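Local coordinates for peroxinectin A (Dictyostelium discoideum, PDB 6ERC), which uses hydrogen peroxide at its haem to oxidise phenolic donors, iodide and thiocyanate, as a secreted glycoprotein of the animal-type haem peroxidase family, at residues H231-R236 / I494-S499; M312-E317 / P334-R339. All blocks are in the same frame, centred on the assembly; numbering follows the deposited sequence.

Contact 1: H231-R236 / I494-S499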
loop_
_atom_site.group_PDB
_atom_site.type_symbol
_atom_site.label_atom_id
_atom_site.label_comp_id
_atom_site.label_asym_id
_atom_site.label_seq_id
_atom_site.Cartn_x
_atom_site.Cartn_y
_atom_site.Cartn_z
ATOM N N HIS A 231 -21.045 0.047 4.098
ATOM C CA HIS A 231 -21.687 -0.412 2.872
ATOM C C HIS A 231 -23.062 -1.000 3.164
ATOM O O HIS A 231 -24.062 -0.600 2.558
ATOM C CB HIS A 231 -20.803 -1.444 2.170
ATOM C CG HIS A 231 -21.439 -2.054 0.961
ATOM N ND1 HIS A 231 -22.303 -3.126 1.035
ATOM C CD2 HIS A 231 -21.347 -1.735 -0.351
ATOM C CE1 HIS A 231 -22.711 -3.444 -0.181
ATOM N NE2 HIS A 231 -22.145 -2.616 -1.041
ATOM N N ASN A 232 -23.129 -1.961 4.087
ATOM C CA ASN A 232 -24.409 -2.572 4.420
ATOM C C ASN A 232 -25.371 -1.557 5.019
ATOM O O ASN A 232 -26.590 -1.703 4.883
ATOM C CB ASN A 232 -24.197 -3.742 5.379
ATOM C CG ASN A 232 -23.577 -4.945 4.700
ATOM O OD1 ASN A 232 -23.454 -4.987 3.475
ATOM N ND2 ASN A 232 -23.196 -5.938 5.491
ATOM N N ARG A 233 -24.848 -0.528 5.683
ATOM C CA ARG A 233 -25.706 0.531 6.196
ATOM C C ARG A 233 -26.381 1.281 5.052
ATOM O O ARG A 233 -27.594 1.518 5.077
ATOM C CB ARG A 233 -24.887 1.484 7.066
ATOM C CG ARG A 233 -25.714 2.463 7.878
ATOM C CD ARG A 233 -24.824 3.420 8.647
ATOM N NE ARG A 233 -23.993 4.217 7.747
ATOM C CZ ARG A 233 -24.406 5.312 7.115
ATOM N NH1 ARG A 233 -25.645 5.753 7.280
ATOM N NH2 ARG A 233 -23.579 5.966 6.313
ATOM N N LEU A 234 -25.608 1.650 4.027
ATOM C CA LEU A 234 -26.182 2.349 2.883
ATOM C C LEU A 234 -27.116 1.450 2.083
ATOM O O LEU A 234 -28.107 1.932 1.524
ATOM C CB LEU A 234 -25.072 2.886 1.980
ATOM C CG LEU A 234 -24.213 4.022 2.538
ATOM C CD1 LEU A 234 -23.125 4.382 1.547
ATOM C CD2 LEU A 234 -25.044 5.247 2.863
ATOM N N ALA A 235 -26.821 0.151 2.009
ATOM C CA ALA A 235 -27.695 -0.759 1.276
ATOM C C ALA A 235 -29.079 -0.819 1.910
ATOM O O ALA A 235 -30.093 -0.850 1.205
ATOM C CB ALA A 235 -27.070 -2.152 1.218
ATOM N N ARG A 236 -29.141 -0.839 3.244
ATOM C CA ARG A 236 -30.428 -0.854 3.927
ATOM C C ARG A 236 -31.206 0.433 3.681
ATOM O O ARG A 236 -32.441 0.409 3.608
ATOM C CB ARG A 236 -30.214 -1.076 5.424
ATOM C CG ARG A 236 -29.704 -2.469 5.759
ATOM C CD ARG A 236 -28.813 -2.479 6.996
ATOM N NE ARG A 236 -28.200 -3.792 7.200
ATOM C CZ ARG A 236 -27.148 -4.025 7.982
ATOM N NH1 ARG A 236 -26.564 -3.033 8.644
ATOM N NH2 ARG A 236 -26.672 -5.257 8.094
ATOM N N ILE A 494 -16.033 6.574 10.958
ATOM C CA ILE A 494 -15.711 5.757 12.126
ATOM C C ILE A 494 -16.871 5.775 13.111
ATOM O O ILE A 494 -17.302 4.732 13.614
ATOM C CB ILE A 494 -14.404 6.247 12.778
ATOM C CG1 ILE A 494 -13.213 5.941 11.870
ATOM C CG2 ILE A 494 -14.188 5.594 14.140
ATOM C CD1 ILE A 494 -11.947 6.699 12.227
ATOM N N LYS A 495 -17.391 6.968 13.406
ATOM C CA LYS A 495 -18.501 7.086 14.345
ATOM C C LYS A 495 -19.734 6.354 13.829
ATOM O O LYS A 495 -20.403 5.635 14.579
ATOM C CB LYS A 495 -18.816 8.560 14.584
ATOM C CG LYS A 495 -17.671 9.354 15.190
ATOM C CD LYS A 495 -17.983 10.845 15.185
ATOM C CE LYS A 495 -16.835 11.671 15.740
ATOM N NZ LYS A 495 -17.158 13.123 15.736
ATOM N N ARG A 496 -20.050 6.529 12.545
ATOM C CA ARG A 496 -21.209 5.866 11.959
ATOM C C ARG A 496 -21.128 4.351 12.080
ATOM O O ARG A 496 -22.165 3.680 12.156
ATOM C CB ARG A 496 -21.340 6.258 10.486
ATOM C CG ARG A 496 -22.245 7.443 10.241
ATOM C CD ARG A 496 -21.797 8.286 9.054
ATOM N NE ARG A 496 -21.318 7.495 7.921
ATOM C CZ ARG A 496 -21.162 7.981 6.693
ATOM N NH1 ARG A 496 -21.462 9.248 6.431
ATOM N NH2 ARG A 496 -20.714 7.200 5.720
ATOM N N THR A 497 -19.919 3.793 12.099
ATOM C CA THR A 497 -19.724 2.356 11.955
ATOM C C THR A 497 -19.231 1.683 13.229
ATOM O O THR A 497 -18.942 0.484 13.205
ATOM C CB THR A 497 -18.741 2.079 10.820
ATOM O OG1 THR A 497 -17.515 2.772 11.077
ATOM C CG2 THR A 497 -19.309 2.545 9.489
ATOM N N THR A 498 -19.135 2.410 14.338
ATOM C CA THR A 498 -18.594 1.863 15.573
ATOM C C THR A 498 -19.578 2.059 16.716
ATOM O O THR A 498 -20.488 2.889 16.651
ATOM C CB THR A 498 -17.254 2.512 15.938
ATOM O OG1 THR A 498 -17.397 3.938 15.951
ATOM C CG2 THR A 498 -16.185 2.115 14.939
ATOM N N SER A 499 -19.371 1.280 17.773
ATOM C CA SER A 499 -20.203 1.319 18.968
ATOM C C SER A 499 -19.399 1.914 20.117
ATOM O O SER A 499 -18.352 1.373 20.490
ATOM C CB SER A 499 -20.695 -0.083 19.328
ATOM O OG SER A 499 -21.350 -0.088 20.584
#
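R233 and R496 meet between two helices whose backbones stay well apart: the closest CA atoms across the contact, R233 CA and T497 CA, are 8.5 Å from each other. Segment 231-236 is a full turn and more within helix 218-241, with A235 N bonded to H231 O; segment 494-499 lies on helix 490-497 and runs on into a loop. Both arginines set out toward the opposite segment. CG of R233 lies anti to its backbone N (chi1 -168°), and a bend at chi3 (61°) brings its NH2 to R496. R496 bends at chi2 and chi3, and the two side chains cross nearly at right angles. NH2 of R233 stands over one face of the R496 guanidinium, 3.2 Å from R496 CZ, with the two planes 53° apart. Both groups are donors, so no hydrogen bond links them. D230 bridges the two instead: its OD1 takes R233 NH2 in a salt bridge, while its OD2 takes R496 NH2. E486 adds a second tie, its carboxylate to R233 NH1 and its backbone O to R496 NH1. The two carboxylates probably offset the charge of the pair. The result is two crossed arginines bridged by the carboxylate of D230, with E486 as a second partner of each, joining two helices at the surface of the largely helical animal haem peroxidase fold, away from the haem.

Contact 2: M312-E317 / P334-R339. With NAG (2-acetamido-2-deoxy-beta-D-glucopyranose), chain E.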
loop_
_atom_site.group_PDB
_atom_site.type_symbol
_atom_site.label_atom_id
_atom_site.label_comp_id
_atom_site.label_asym_id
_atom_site.label_seq_id
_atom_site.Cartn_x
_atom_site.Cartn_y
_atom_site.Cartn_z
ATOM N N MET A 312 1.037 -1.874 18.428
ATOM C CA MET A 312 -0.347 -1.619 18.051
ATOM C C MET A 312 -1.145 -1.432 19.337
ATOM O O MET A 312 -1.296 -2.375 20.121
ATOM C CB MET A 312 -0.878 -2.780 17.214
ATOM C CG MET A 312 -2.096 -2.466 16.388
ATOM S SD MET A 312 -2.146 -3.532 14.937
ATOM C CE MET A 312 -0.948 -2.718 13.899
ATOM N N GLU A 313 -1.639 -0.215 19.559
ATOM C CA GLU A 313 -2.282 0.135 20.820
ATOM C C GLU A 313 -3.738 -0.325 20.860
ATOM O O GLU A 313 -4.436 -0.353 19.842
ATOM C CB GLU A 313 -2.221 1.646 21.048
ATOM C CG GLU A 313 -0.824 2.194 21.321
ATOM C CD GLU A 313 -0.279 1.770 22.675
ATOM O OE1 GLU A 313 -1.089 1.451 23.573
ATOM O OE2 GLU A 313 0.960 1.754 22.845
ATOM N N TYR A 314 -4.188 -0.684 22.064
ATOM C CA TYR A 314 -5.571 -1.062 22.332
ATOM C C TYR A 314 -6.106 -0.196 23.461
ATOM O O TYR A 314 -5.449 -0.047 24.496
ATOM C CB TYR A 314 -5.694 -2.536 22.732
ATOM C CG TYR A 314 -5.589 -3.515 21.591
ATOM C CD1 TYR A 314 -4.365 -3.792 20.998
ATOM C CD2 TYR A 314 -6.712 -4.181 21.122
ATOM C CE1 TYR A 314 -4.263 -4.697 19.956
ATOM C CE2 TYR A 314 -6.623 -5.088 20.083
ATOM C CZ TYR A 314 -5.397 -5.343 19.504
ATOM O OH TYR A 314 -5.300 -6.244 18.466
ATOM N N TYR A 315 -7.302 0.355 23.269
ATOM C CA TYR A 315 -7.965 1.148 24.292
ATOM C C TYR A 315 -9.392 0.653 24.473
ATOM O O TYR A 315 -10.034 0.198 23.525
ATOM C CB TYR A 315 -7.962 2.640 23.933
ATOM C CG TYR A 315 -6.639 3.322 24.190
ATOM C CD1 TYR A 315 -6.380 3.933 25.410
ATOM C CD2 TYR A 315 -5.650 3.352 23.217
ATOM C CE1 TYR A 315 -5.175 4.556 25.654
ATOM C CE2 TYR A 315 -4.438 3.974 23.452
ATOM C CZ TYR A 315 -4.206 4.575 24.674
ATOM O OH TYR A 315 -3.003 5.196 24.923
ATOM N N SER A 316 -9.883 0.738 25.706
ATOM C CA SER A 316 -11.234 0.296 26.010
ATOM C C SER A 316 -12.207 1.476 25.959
ATOM O O SER A 316 -11.827 2.624 25.716
ATOM C CB SER A 316 -11.272 -0.394 27.371
ATOM O OG SER A 316 -11.007 0.520 28.415
ATOM N N GLU A 317 -13.490 1.185 26.192
ATOM C CA GLU A 317 -14.520 2.211 26.071
ATOM C C GLU A 317 -14.249 3.391 27.000
ATOM O O GLU A 317 -14.416 4.549 26.602
ATOM C CB GLU A 317 -15.894 1.606 26.361
ATOM C CG GLU A 317 -17.063 2.487 25.943
ATOM C CD GLU A 317 -18.401 1.910 26.353
ATOM O OE1 GLU A 317 -18.430 0.765 26.850
ATOM O OE2 GLU A 317 -19.423 2.606 26.181
ATOM N N PRO A 334 -5.888 -13.232 13.102
ATOM C CA PRO A 334 -7.288 -12.825 13.307
ATOM C C PRO A 334 -7.652 -12.593 14.765
ATOM O O PRO A 334 -8.594 -11.836 15.031
ATOM C CB PRO A 334 -8.088 -13.998 12.717
ATOM C CG PRO A 334 -7.126 -14.727 11.831
ATOM C CD PRO A 334 -5.788 -14.559 12.472
ATOM N N HIS A 335 -6.948 -13.216 15.714
ATOM C CA HIS A 335 -7.292 -13.049 17.123
ATOM C C HIS A 335 -7.263 -11.591 17.558
ATOM O O HIS A 335 -7.868 -11.249 18.581
ATOM C CB HIS A 335 -6.341 -13.864 18.000
ATOM C CG HIS A 335 -6.639 -15.329 17.999
ATOM N ND1 HIS A 335 -6.966 -16.022 19.146
ATOM C CD2 HIS A 335 -6.675 -16.231 16.991
ATOM C CE1 HIS A 335 -7.182 -17.290 18.844
ATOM N NE2 HIS A 335 -7.012 -17.443 17.543
ATOM N N ALA A 336 -6.577 -10.726 16.810
ATOM C CA ALA A 336 -6.531 -9.312 17.158
ATOM C C ALA A 336 -7.910 -8.664 17.134
ATOM O O ALA A 336 -8.091 -7.608 17.750
ATOM C CB ALA A 336 -5.593 -8.573 16.208
ATOM N N LEU A 337 -8.879 -9.260 16.438
ATOM C CA LEU A 337 -10.238 -8.738 16.385
ATOM C C LEU A 337 -11.197 -9.492 17.301
ATOM O O LEU A 337 -12.411 -9.299 17.198
ATOM C CB LEU A 337 -10.764 -8.778 14.947
ATOM C CG LEU A 337 -9.978 -8.001 13.886
ATOM C CD1 LEU A 337 -10.670 -8.096 12.532
ATOM C CD2 LEU A 337 -9.798 -6.546 14.289
ATOM N N ASN A 338 -10.685 -10.340 18.197
ATOM C CA ASN A 338 -11.566 -11.081 19.095
ATOM C C ASN A 338 -12.391 -10.148 19.970
ATOM O O ASN A 338 -13.505 -10.499 20.371
ATOM C CB ASN A 338 -10.754 -12.036 19.972
ATOM C CG ASN A 338 -10.266 -13.261 19.214
ATOM O OD1 ASN A 338 -10.874 -13.677 18.224
ATOM N ND2 ASN A 338 -9.165 -13.849 19.681
ATOM N N ARG A 339 -11.863 -8.964 20.286
ATOM C CA ARG A 339 -12.575 -7.975 21.087
ATOM C C ARG A 339 -13.126 -6.833 20.238
ATOM O O ARG A 339 -13.309 -5.719 20.740
ATOM C CB ARG A 339 -11.661 -7.430 22.185
ATOM C CG ARG A 339 -11.304 -8.448 23.266
ATOM C CD ARG A 339 -10.277 -7.887 24.250
ATOM N NE ARG A 339 -10.027 -8.793 25.372
ATOM C CZ ARG A 339 -9.058 -8.629 26.271
ATOM N NH1 ARG A 339 -8.231 -7.593 26.187
ATOM N NH2 ARG A 339 -8.910 -9.508 27.256
HETATM C C1 NAG E . -13.396 0.649 32.389
HETATM C C2 NAG E . -12.850 -0.623 31.703
HETATM C C3 NAG E . -11.993 -1.443 32.674
HETATM C C4 NAG E . -10.945 -0.577 33.357
HETATM C C5 NAG E . -11.624 0.611 34.019
HETATM C C6 NAG E . -10.655 1.541 34.713
HETATM C C7 NAG E . -14.651 -1.194 30.094
HETATM C C8 NAG E . -14.297 0.048 29.336
HETATM N N2 NAG E . -13.938 -1.448 31.198
HETATM O O3 NAG E . -11.355 -2.494 31.960
HETATM O O4 NAG E . -10.267 -1.336 34.350
HETATM O O5 NAG E . -12.309 1.374 33.018
HETATM O O6 NAG E . -9.327 1.035 34.680
HETATM O O7 NAG E . -15.557 -1.938 29.726
#
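Y314 reaches across to A336 through a single hydrogen bond, OH of Y314 to the backbone O of A336 at 3.2 Å. The hydroxyl approaches the carbonyl from the side, with a C=O...donor angle of 110° and a tilt of 15° from the carbonyl plane. A336 O in turn lies near the plane of the tyrosine ring, at its edge. Van der Waals contact accompanies the bond: A336 CB is 3.3 Å from Y314 OH, and A336 O is 3.7 Å from Y314 CE2. CG of Y314 sits anti to the carbonyl carbon (chi1 -77°), which carries the ring out from the strand toward 334-339, against P343 and L344 of helix 342-350. The strand belongs to a two-stranded antiparallel hairpin, 311-315 with 321-326, and the tyrosine links that hairpin to a short 3-10 turn, where L337 N bonds to P334 O at 2.9 Å. A336 also packs on P218 of helix 218-241. Sugar contacts occur farther along, at S316 and E317: the acetamide methyl C8 of the attached N-acetylglucosamine lies 3.4 Å from S316 OG and equally close to E317 N. S316 OG makes a weak hydrogen bond to N318 OD1.

How the contacts relate
Contact 2 is nested along the chain inside the long excursion closed by contact 1; their centres are 20 Å apart, and their nearest atoms, about 6 Å apart, do not touch. Two helices connect them. Helix 218-241 contributes segment 231-236 to contact 1 and, nearer its start, L221 and S222, which touch L337 of contact 2. Helix 342-350 receives I494 and T498 on I345 and E342, and L337 on L344. E317 also touches N500, the residue following segment 494-499. Both contacts lie toward the surface, on the same side of the chain's centre and away from the annotated sites; the side chain of A336 is about 12 Å from the haem.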